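Local coordinates for orphan protein TM0875 (Thermotoga maritima, PDB 1O22), which is of unknown function, an orphan protein whose chain adopts a fold that was new when its crystal structure was determined, at residues I21-K26 with K152-G157; D109-M114 with F148-G153; N121-Y126 with E142-Y147. One frame throughout, in Å; residues are numbered along the deposited sequence.

Contact 1 (I21-K26 with K152-G157)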
loop_
_atom_site.group_PDB
_atom_site.type_symbol
_atom_site.label_atom_id
_atom_site.label_comp_id
_atom_site.label_asym_id
_atom_site.label_seq_id
_atom_site.Cartn_x
_atom_site.Cartn_y
_atom_site.Cartn_z
ATOM N N ILE A 21 1.363 4.899 13.793
ATOM C CA ILE A 21 1.512 4.199 15.063
ATOM C C ILE A 21 2.845 3.427 15.082
ATOM O O ILE A 21 3.124 2.600 14.199
ATOM C CB ILE A 21 0.329 3.248 15.335
ATOM C CG1 ILE A 21 -0.972 4.022 15.313
ATOM C CG2 ILE A 21 0.534 2.504 16.644
ATOM C CD1 ILE A 21 -2.158 3.209 15.400
ATOM N N LEU A 22 3.662 3.716 16.092
ATOM C CA LEU A 22 4.943 3.025 16.274
ATOM C C LEU A 22 4.776 2.151 17.494
ATOM O O LEU A 22 4.372 2.647 18.535
ATOM C CB LEU A 22 6.068 4.043 16.504
ATOM C CG LEU A 22 6.204 5.152 15.465
ATOM C CD1 LEU A 22 7.232 6.209 15.942
ATOM C CD2 LEU A 22 6.624 4.584 14.132
ATOM N N TYR A 23 5.043 0.857 17.373
ATOM C CA TYR A 23 4.887 -0.044 18.504
ATOM C C TYR A 23 6.247 -0.610 18.875
ATOM O O TYR A 23 7.141 -0.672 18.036
ATOM C CB TYR A 23 3.859 -1.168 18.226
ATOM C CG TYR A 23 4.265 -2.164 17.162
ATOM C CD1 TYR A 23 5.030 -3.280 17.477
ATOM C CD2 TYR A 23 3.870 -1.983 15.839
ATOM C CE1 TYR A 23 5.419 -4.144 16.524
ATOM C CE2 TYR A 23 4.251 -2.856 14.879
ATOM C CZ TYR A 23 4.997 -3.949 15.215
ATOM O OH TYR A 23 5.384 -4.813 14.205
ATOM N N TYR A 24 6.392 -1.002 20.147
ATOM C CA TYR A 24 7.671 -1.457 20.688
ATOM C C TYR A 24 7.441 -2.544 21.698
ATOM O O TYR A 24 6.615 -2.371 22.605
ATOM C CB TYR A 24 8.404 -0.303 21.434
ATOM C CG TYR A 24 8.542 0.980 20.655
ATOM C CD1 TYR A 24 9.599 1.171 19.780
ATOM C CD2 TYR A 24 7.608 1.997 20.784
ATOM C CE1 TYR A 24 9.739 2.349 19.051
ATOM C CE2 TYR A 24 7.743 3.193 20.069
ATOM C CZ TYR A 24 8.814 3.355 19.199
ATOM O OH TYR A 24 8.976 4.518 18.472
ATOM N N LYS A 25 8.201 -3.622 21.607
ATOM C CA LYS A 25 8.189 -4.603 22.687
ATOM C C LYS A 25 8.750 -4.000 24.005
ATOM O O LYS A 25 9.865 -3.446 24.047
ATOM C CB LYS A 25 8.919 -5.890 22.310
ATOM C CG LYS A 25 8.586 -7.082 23.278
ATOM C CD LYS A 25 8.807 -8.391 22.634
ATOM C CE LYS A 25 8.080 -9.485 23.310
ATOM N NZ LYS A 25 8.558 -10.781 22.744
ATOM N N LYS A 26 7.943 -4.071 25.053
ATOM C CA LYS A 26 8.351 -3.619 26.387
ATOM C C LYS A 26 9.693 -4.205 26.792
ATOM O O LYS A 26 9.995 -5.380 26.506
ATOM C CB LYS A 26 7.340 -4.008 27.441
ATOM C CG LYS A 26 6.099 -3.203 27.477
ATOM C CD LYS A 26 5.115 -3.808 28.471
ATOM C CE LYS A 26 3.910 -2.905 28.762
ATOM N NZ LYS A 26 2.872 -3.585 29.649
ATOM N N LYS A 152 -1.417 -10.907 14.967
ATOM C CA LYS A 152 -0.032 -11.314 14.757
ATOM C C LYS A 152 0.370 -12.473 15.644
ATOM O O LYS A 152 1.455 -13.027 15.477
ATOM C CB LYS A 152 0.922 -10.139 15.015
ATOM C CG LYS A 152 0.733 -8.975 14.074
ATOM C CD LYS A 152 1.086 -9.338 12.642
ATOM C CE LYS A 152 0.862 -8.147 11.785
ATOM N NZ LYS A 152 1.261 -8.317 10.384
ATOM N N GLY A 153 -0.474 -12.787 16.617
ATOM C CA GLY A 153 -0.200 -13.800 17.602
ATOM C C GLY A 153 0.652 -13.285 18.726
ATOM O O GLY A 153 1.341 -14.039 19.320
ATOM N N TRP A 154 0.616 -11.992 19.017
ATOM C CA TRP A 154 1.469 -11.414 20.047
ATOM C C TRP A 154 0.608 -11.002 21.212
ATOM O O TRP A 154 -0.550 -10.750 21.026
ATOM C CB TRP A 154 2.235 -10.198 19.496
ATOM C CG TRP A 154 3.064 -10.491 18.308
ATOM C CD1 TRP A 154 3.628 -11.701 17.966
ATOM C CD2 TRP A 154 3.473 -9.567 17.296
ATOM N NE1 TRP A 154 4.330 -11.578 16.791
ATOM C CE2 TRP A 154 4.240 -10.286 16.349
ATOM C CE3 TRP A 154 3.254 -8.200 17.079
ATOM C CZ2 TRP A 154 4.802 -9.687 15.218
ATOM C CZ3 TRP A 154 3.795 -7.605 15.940
ATOM C CH2 TRP A 154 4.551 -8.360 15.017
ATOM N N ASN A 155 1.187 -10.943 22.407
ATOM C CA ASN A 155 0.497 -10.507 23.617
ATOM C C ASN A 155 0.510 -8.970 23.741
ATOM O O ASN A 155 1.575 -8.360 23.900
ATOM C CB ASN A 155 1.155 -11.162 24.838
ATOM C CG ASN A 155 0.385 -10.945 26.156
ATOM O OD1 ASN A 155 -0.527 -10.111 26.272
ATOM N ND2 ASN A 155 0.785 -11.706 27.173
ATOM N N PRO A 156 -0.666 -8.343 23.689
ATOM C CA PRO A 156 -0.749 -6.876 23.740
ATOM C C PRO A 156 -0.159 -6.262 25.004
ATOM O O PRO A 156 0.283 -5.131 24.949
ATOM C CB PRO A 156 -2.256 -6.592 23.626
ATOM C CG PRO A 156 -2.898 -7.862 23.142
ATOM C CD PRO A 156 -1.992 -8.981 23.545
ATOM N N GLY A 157 -0.154 -6.989 26.117
ATOM C CA GLY A 157 0.394 -6.514 27.374
ATOM C C GLY A 157 1.916 -6.408 27.388
ATOM O O GLY A 157 2.482 -5.848 28.333
#
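Lys26 and Gly157 are the nearest backbone neighbours here, their CA atoms 8.5 Å apart, where residues 23-26, closing strand 19-25, and residues 154-157, in the loop leaving helix 137-152, run end to end at 64° to each other. The loop opens with a Schellman motif at Gly153, whose positive phi of 83° suits glycine, and continues into an Asx turn: Asn155 OD1 accepts a hydrogen bond from Gly157 N, which lies above its carbonyl plane, at 3.1 Å. It leads from the helix to strand 159-165, outermost in the sheet of this chain, which pairs with strand 19-25.

Two side-chain meetings join the segments. Trp154 brings the CZ3 and CH2 rim of its indole to Tyr23, and Tyr23 OH lies near the indole plane, 3.7 Å from Trp154 CZ3. The rings meet obliquely, with planes at 44°. Tyrosine suits this buried place because its ring packs against Trp154 and Phe148 while its hydroxyl is hydrogen-bonded to Ser53 O. Over the centre of one indole face sits Lys152 CB.

At the exposed end, Lys26 has the length to span the gap between the backbones: with its chain extended beyond CG, Lys26 NZ donates to Gly157 O at 2.6 Å.

Contact 2 (D109-M114 with F148-G153)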
loop_
_atom_site.group_PDB
_atom_site.type_symbol
_atom_site.label_atom_id
_atom_site.label_comp_id
_atom_site.label_asym_id
_atom_site.label_seq_id
_atom_site.Cartn_x
_atom_site.Cartn_y
_atom_site.Cartn_z
ATOM N N ASP A 109 -12.068 -7.843 7.867
ATOM C CA ASP A 109 -12.208 -8.515 9.157
ATOM C C ASP A 109 -13.181 -7.768 10.097
ATOM O O ASP A 109 -13.396 -6.578 9.948
ATOM C CB ASP A 109 -10.866 -8.579 9.877
ATOM C CG ASP A 109 -9.871 -9.513 9.226
ATOM O OD1 ASP A 109 -10.262 -10.421 8.452
ATOM O OD2 ASP A 109 -8.647 -9.417 9.484
ATOM N N SER A 110 -13.729 -8.492 11.067
ATOM C CA SER A 110 -14.639 -7.977 12.082
ATOM C C SER A 110 -13.960 -8.015 13.438
ATOM O O SER A 110 -13.373 -9.023 13.774
ATOM C CB SER A 110 -15.870 -8.856 12.183
ATOM O OG SER A 110 -16.612 -8.813 10.993
ATOM N N TYR A 111 -13.994 -6.921 14.193
ATOM C CA TYR A 111 -13.518 -6.946 15.594
ATOM C C TYR A 111 -14.489 -6.105 16.405
ATOM O O TYR A 111 -14.484 -4.896 16.291
ATOM C CB TYR A 111 -12.077 -6.429 15.717
ATOM C CG TYR A 111 -11.433 -6.706 17.060
ATOM C CD1 TYR A 111 -11.038 -7.995 17.402
ATOM C CD2 TYR A 111 -11.265 -5.705 18.002
ATOM C CE1 TYR A 111 -10.482 -8.268 18.639
ATOM C CE2 TYR A 111 -10.691 -5.966 19.244
ATOM C CZ TYR A 111 -10.300 -7.251 19.557
ATOM O OH TYR A 111 -9.730 -7.541 20.797
ATOM N N GLY A 112 -15.365 -6.758 17.160
ATOM C CA GLY A 112 -16.553 -6.102 17.718
ATOM C C GLY A 112 -17.459 -5.509 16.630
ATOM O O GLY A 112 -17.800 -6.185 15.666
ATOM N N ASP A 113 -17.802 -4.235 16.776
ATOM C CA ASP A 113 -18.522 -3.453 15.740
ATOM C C ASP A 113 -17.657 -2.885 14.623
ATOM O O ASP A 113 -18.177 -2.312 13.635
ATOM C CB ASP A 113 -19.237 -2.272 16.386
ATOM C CG ASP A 113 -20.262 -2.696 17.382
ATOM O OD1 ASP A 113 -20.534 -3.922 17.470
ATOM O OD2 ASP A 113 -20.834 -1.877 18.134
HETATM N N MSE A 114 -16.345 -3.033 14.759
HETATM C CA MSE A 114 -15.422 -2.478 13.778
HETATM C C MSE A 114 -15.204 -3.456 12.617
HETATM O O MSE A 114 -15.174 -4.686 12.807
HETATM C CB MSE A 114 -14.149 -2.030 14.512
HETATM C CG MSE A 114 -12.851 -2.014 13.854
HETATM SE SE MSE A 114 -11.431 -1.580 15.302
HETATM C CE MSE A 114 -12.252 -0.271 16.371
ATOM N N PHE A 148 -4.849 -5.781 16.390
ATOM C CA PHE A 148 -3.591 -5.861 15.664
ATOM C C PHE A 148 -2.619 -6.893 16.286
ATOM O O PHE A 148 -2.144 -7.800 15.623
ATOM C CB PHE A 148 -2.935 -4.466 15.551
ATOM C CG PHE A 148 -1.537 -4.500 14.948
ATOM C CD1 PHE A 148 -1.349 -4.563 13.591
ATOM C CD2 PHE A 148 -0.415 -4.535 15.780
ATOM C CE1 PHE A 148 -0.079 -4.651 13.055
ATOM C CE2 PHE A 148 0.863 -4.591 15.257
ATOM C CZ PHE A 148 1.038 -4.674 13.897
ATOM N N PHE A 149 -2.357 -6.769 17.571
ATOM C CA PHE A 149 -1.471 -7.713 18.253
ATOM C C PHE A 149 -2.028 -9.129 18.187
ATOM O O PHE A 149 -1.306 -10.049 17.870
ATOM C CB PHE A 149 -1.194 -7.277 19.709
ATOM C CG PHE A 149 -0.375 -6.027 19.810
ATOM C CD1 PHE A 149 0.779 -5.884 19.074
ATOM C CD2 PHE A 149 -0.792 -4.958 20.594
ATOM C CE1 PHE A 149 1.521 -4.733 19.148
ATOM C CE2 PHE A 149 -0.042 -3.811 20.654
ATOM C CZ PHE A 149 1.102 -3.702 19.935
ATOM N N GLU A 150 -3.315 -9.297 18.447
ATOM C CA GLU A 150 -3.908 -10.630 18.386
ATOM C C GLU A 150 -3.825 -11.245 16.971
ATOM O O GLU A 150 -3.555 -12.444 16.827
ATOM C CB GLU A 150 -5.334 -10.619 18.911
ATOM C CG GLU A 150 -5.404 -10.350 20.412
ATOM C CD GLU A 150 -6.818 -10.072 20.921
ATOM O OE1 GLU A 150 -7.775 -10.150 20.117
ATOM O OE2 GLU A 150 -6.972 -9.776 22.134
ATOM N N SER A 151 -3.982 -10.421 15.945
ATOM C CA SER A 151 -3.826 -10.846 14.552
ATOM C C SER A 151 -2.417 -11.383 14.230
ATOM O O SER A 151 -2.244 -12.199 13.303
ATOM C CB SER A 151 -4.204 -9.711 13.563
ATOM O OG SER A 151 -3.187 -8.695 13.424
ATOM N N LYS A 152 -1.417 -10.907 14.967
ATOM C CA LYS A 152 -0.032 -11.314 14.757
ATOM C C LYS A 152 0.370 -12.473 15.644
ATOM O O LYS A 152 1.455 -13.027 15.477
ATOM C CB LYS A 152 0.922 -10.139 15.015
ATOM C CG LYS A 152 0.733 -8.975 14.074
ATOM C CD LYS A 152 1.086 -9.338 12.642
ATOM C CE LYS A 152 0.862 -8.147 11.785
ATOM N NZ LYS A 152 1.261 -8.317 10.384
ATOM N N GLY A 153 -0.474 -12.787 16.617
ATOM C CA GLY A 153 -0.200 -13.800 17.602
ATOM C C GLY A 153 0.652 -13.285 18.726
ATOM O O GLY A 153 1.341 -14.039 19.320
#
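Tyr111 reaches from the tip of a beta hairpin to Glu150 on the last turn of helix 137-152. A type II' turn from Tyr111 to Met114, a selenomethionine, joins strands 100-111 and 114-119; Gly112, with its positive phi of 59°, suits the first of the two central turn positions.

From CB, which points toward the helix, the tyrosine ring projects with CG anti to the backbone N (chi1 -167°), and this carries it off the hairpin and over the helix surface. CE1 comes within 3.6 Å of Glu150 OE1, while CE2, across the ring, packs against the backbone O of Glu143. CZ lies 3.9 Å from Glu150 OE1. At the tip, the hydroxyl also touches Lys146 CB, so a long, flat residue with a polar end fits a site that runs from hairpin to helix.

Glu150 meets it with an extended chain, its carboxylate plane turned 69° from the ring. An exposed glutamate is well placed here, since its charge can remain hydrated. The carboxylate oxygen Glu150 OE2 stays 3.8 Å from Tyr111 OH and takes no bond from it; the one bond between the two side chains is weak, Tyr111 OH donating to Glu150 OE1 at 3.3 Å.

Contact 3 (N121-Y126 with E142-Y147)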
loop_
_atom_site.group_PDB
_atom_site.type_symbol
_atom_site.label_atom_id
_atom_site.label_comp_id
_atom_site.label_asym_id
_atom_site.label_seq_id
_atom_site.Cartn_x
_atom_site.Cartn_y
_atom_site.Cartn_z
ATOM N N ASN A 121 1.122 -2.811 5.989
ATOM C CA ASN A 121 1.193 -2.065 7.241
ATOM C C ASN A 121 0.198 -0.860 7.319
ATOM O O ASN A 121 0.286 -0.020 8.191
ATOM C CB ASN A 121 2.659 -1.715 7.639
ATOM C CG ASN A 121 3.257 -0.592 6.837
ATOM O OD1 ASN A 121 2.962 -0.420 5.656
ATOM N ND2 ASN A 121 4.121 0.187 7.481
ATOM N N TRP A 122 -0.770 -0.831 6.402
ATOM C CA TRP A 122 -1.768 0.248 6.288
ATOM C C TRP A 122 -3.149 -0.328 6.609
ATOM O O TRP A 122 -3.554 -1.308 6.002
ATOM C CB TRP A 122 -1.785 0.833 4.861
ATOM C CG TRP A 122 -0.539 1.627 4.570
ATOM C CD1 TRP A 122 0.697 1.135 4.275
ATOM C CD2 TRP A 122 -0.407 3.063 4.571
ATOM N NE1 TRP A 122 1.592 2.166 4.088
ATOM C CE2 TRP A 122 0.944 3.362 4.258
ATOM C CE3 TRP A 122 -1.295 4.132 4.794
ATOM C CZ2 TRP A 122 1.428 4.677 4.170
ATOM C CZ3 TRP A 122 -0.801 5.445 4.709
ATOM C CH2 TRP A 122 0.539 5.695 4.402
ATOM N N TYR A 123 -3.856 0.283 7.544
ATOM C CA TYR A 123 -5.125 -0.253 8.010
ATOM C C TYR A 123 -6.173 0.825 7.892
ATOM O O TYR A 123 -5.874 1.963 8.096
ATOM C CB TYR A 123 -5.022 -0.715 9.462
ATOM C CG TYR A 123 -4.148 -1.925 9.644
ATOM C CD1 TYR A 123 -4.697 -3.194 9.747
ATOM C CD2 TYR A 123 -2.778 -1.798 9.742
ATOM C CE1 TYR A 123 -3.892 -4.302 9.937
ATOM C CE2 TYR A 123 -1.966 -2.892 9.929
ATOM C CZ TYR A 123 -2.514 -4.144 10.015
ATOM O OH TYR A 123 -1.695 -5.255 10.200
ATOM N N LYS A 124 -7.394 0.426 7.559
ATOM C CA LYS A 124 -8.547 1.330 7.532
ATOM C C LYS A 124 -9.627 0.653 8.352
ATOM O O LYS A 124 -9.926 -0.513 8.128
ATOM C CB LYS A 124 -9.043 1.506 6.099
ATOM C CG LYS A 124 -8.073 2.169 5.140
ATOM C CD LYS A 124 -8.610 2.072 3.728
ATOM C CE LYS A 124 -7.872 2.958 2.745
ATOM N NZ LYS A 124 -8.286 2.587 1.348
ATOM N N ILE A 125 -10.159 1.357 9.340
ATOM C CA ILE A 125 -11.238 0.836 10.118
ATOM C C ILE A 125 -12.485 1.640 9.914
ATOM O O ILE A 125 -12.437 2.833 9.653
ATOM C CB ILE A 125 -10.849 0.736 11.606
ATOM C CG1 ILE A 125 -10.629 2.089 12.228
ATOM C CG2 ILE A 125 -9.568 -0.181 11.760
ATOM C CD1 ILE A 125 -10.544 1.991 13.753
ATOM N N TYR A 126 -13.600 0.937 9.976
ATOM C CA TYR A 126 -14.919 1.488 9.710
ATOM C C TYR A 126 -15.760 1.134 10.884
ATOM O O TYR A 126 -15.792 -0.033 11.306
ATOM C CB TYR A 126 -15.511 0.866 8.451
ATOM C CG TYR A 126 -14.649 1.103 7.268
ATOM C CD1 TYR A 126 -14.825 2.224 6.469
ATOM C CD2 TYR A 126 -13.628 0.202 6.945
ATOM C CE1 TYR A 126 -13.983 2.445 5.378
ATOM C CE2 TYR A 126 -12.833 0.399 5.903
ATOM C CZ TYR A 126 -13.006 1.519 5.103
ATOM O OH TYR A 126 -12.148 1.670 4.052
ATOM N N GLU A 142 -6.943 2.018 20.957
ATOM C CA GLU A 142 -6.611 0.934 21.867
ATOM C C GLU A 142 -7.315 -0.360 21.472
ATOM O O GLU A 142 -6.713 -1.445 21.558
ATOM C CB GLU A 142 -6.908 1.235 23.332
ATOM C CG GLU A 142 -6.564 0.023 24.234
ATOM C CD GLU A 142 -5.072 -0.367 24.225
ATOM O OE1 GLU A 142 -4.639 -1.317 23.475
ATOM O OE2 GLU A 142 -4.316 0.285 24.989
ATOM N N GLU A 143 -8.573 -0.258 21.034
ATOM C CA GLU A 143 -9.278 -1.449 20.519
ATOM C C GLU A 143 -8.589 -1.978 19.271
ATOM O O GLU A 143 -8.457 -3.176 19.107
ATOM C CB GLU A 143 -10.734 -1.162 20.168
ATOM C CG GLU A 143 -11.699 -1.400 21.300
ATOM C CD GLU A 143 -12.064 -2.872 21.467
ATOM O OE1 GLU A 143 -12.914 -3.401 20.682
ATOM O OE2 GLU A 143 -11.510 -3.491 22.407
ATOM N N PHE A 144 -8.242 -1.085 18.350
ATOM C CA PHE A 144 -7.573 -1.500 17.138
ATOM C C PHE A 144 -6.264 -2.252 17.448
ATOM O O PHE A 144 -5.969 -3.250 16.793
ATOM C CB PHE A 144 -7.286 -0.350 16.183
ATOM C CG PHE A 144 -6.379 -0.739 15.095
ATOM C CD1 PHE A 144 -6.827 -1.543 14.061
ATOM C CD2 PHE A 144 -5.042 -0.354 15.121
ATOM C CE1 PHE A 144 -5.966 -1.957 13.054
ATOM C CE2 PHE A 144 -4.170 -0.788 14.133
ATOM C CZ PHE A 144 -4.631 -1.557 13.086
HETATM N N MSE A 145 -5.508 -1.764 18.440
HETATM C CA MSE A 145 -4.210 -2.334 18.786
HETATM C C MSE A 145 -4.321 -3.719 19.428
HETATM O O MSE A 145 -3.468 -4.590 19.168
HETATM C CB MSE A 145 -3.362 -1.370 19.608
HETATM C CG MSE A 145 -2.875 -0.164 18.806
HETATM SE SE MSE A 145 -1.951 -0.586 17.092
HETATM C CE MSE A 145 -0.141 -1.247 17.923
ATOM N N LYS A 146 -5.421 -3.964 20.137
ATOM C CA LYS A 146 -5.713 -5.317 20.611
ATOM C C LYS A 146 -5.950 -6.250 19.437
ATOM O O LYS A 146 -5.415 -7.337 19.414
ATOM C CB LYS A 146 -6.949 -5.360 21.487
ATOM C CG LYS A 146 -6.741 -5.053 22.923
ATOM C CD LYS A 146 -8.084 -5.086 23.666
ATOM C CE LYS A 146 -8.720 -3.695 23.879
ATOM N NZ LYS A 146 -8.536 -3.160 25.285
ATOM N N TYR A 147 -6.792 -5.828 18.489
ATOM C CA TYR A 147 -6.988 -6.546 17.245
ATOM C C TYR A 147 -5.666 -6.818 16.523
ATOM O O TYR A 147 -5.415 -7.958 16.083
ATOM C CB TYR A 147 -7.936 -5.793 16.278
ATOM C CG TYR A 147 -7.835 -6.302 14.866
ATOM C CD1 TYR A 147 -8.530 -7.461 14.463
ATOM C CD2 TYR A 147 -7.030 -5.668 13.933
ATOM C CE1 TYR A 147 -8.424 -7.951 13.173
ATOM C CE2 TYR A 147 -6.904 -6.160 12.652
ATOM C CZ TYR A 147 -7.620 -7.283 12.263
ATOM O OH TYR A 147 -7.486 -7.741 10.955
#
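A buried contact, made by carbon atoms, packs Tyr123 and Ile125 of strand 122-128 against Phe144 and Tyr147 of helix 137-152, near the centre of the chain. No hydrogen bond crosses between the segments. The axes of strand 122-126 and helix 142-147 approach to 11.2 Å, a distance filled by large side chains from both sides.

Phe144 carries most of the contact. A chi1 of 169° swings its ring away from the backbone N and out toward the strand, where it presents its CZ and CE1 edge to one face of Tyr123. The result is a T-shaped pair: the planes stand at 65°, the centroids are 5.1 Å apart, and Phe144 CZ lies 3.5 Å from Tyr123 CG, offset toward the rim of the tyrosine ring. Phenylalanine suits a place where a flat, nonpolar edge must enter the core, and Tyr123 offers that edge a broad aromatic face.

This is the helix-on-sheet layer of a fold reported as new, with helix 137-152 lying across one face of the mixed sheet. Tyr123 and Ile125, two residues apart on the strand, both turn to that face. Between them comes Lys124, whose CB points away from the helix; its NZ forms a salt bridge with Glu104 of the second subunit.

Ile125, beta-branched and so at home in a strand, supplies its gamma methyl: CG2 meets Phe144 CD1 at 3.8 Å. It also packs on Met114 and Ile116 of the adjacent strand. Tyr147, one helical turn after Phe144, makes a looser approach, its CE2 lying 4.5 Å from Tyr123 CE1. Its aromatic body joins the core, and its hydroxyl is hydrogen-bonded to Asp109 OD2.

Overall arrangement
From the N terminus, strand 19-25 supplies the first half of contact 1, whose loop closes only when the chain leaves helix 137-152. Inside that long loop, strand 100-111 begins contact 2, which closes on the end of the same helix. Contact 3 is nested within both, running from strand 122-128 to the middle of the helix. Contacts 1 and 2 share Lys152 and Gly153, and their centres lie about 13 Å apart; those of contacts 2 and 3 are about 7 Å apart. Together they tie three separate strands of the mixed sheet to helix 137-152 and its exit loop. Met145, on the helix segment of contact 3, packs on Ile21 and Tyr23 of contact 1.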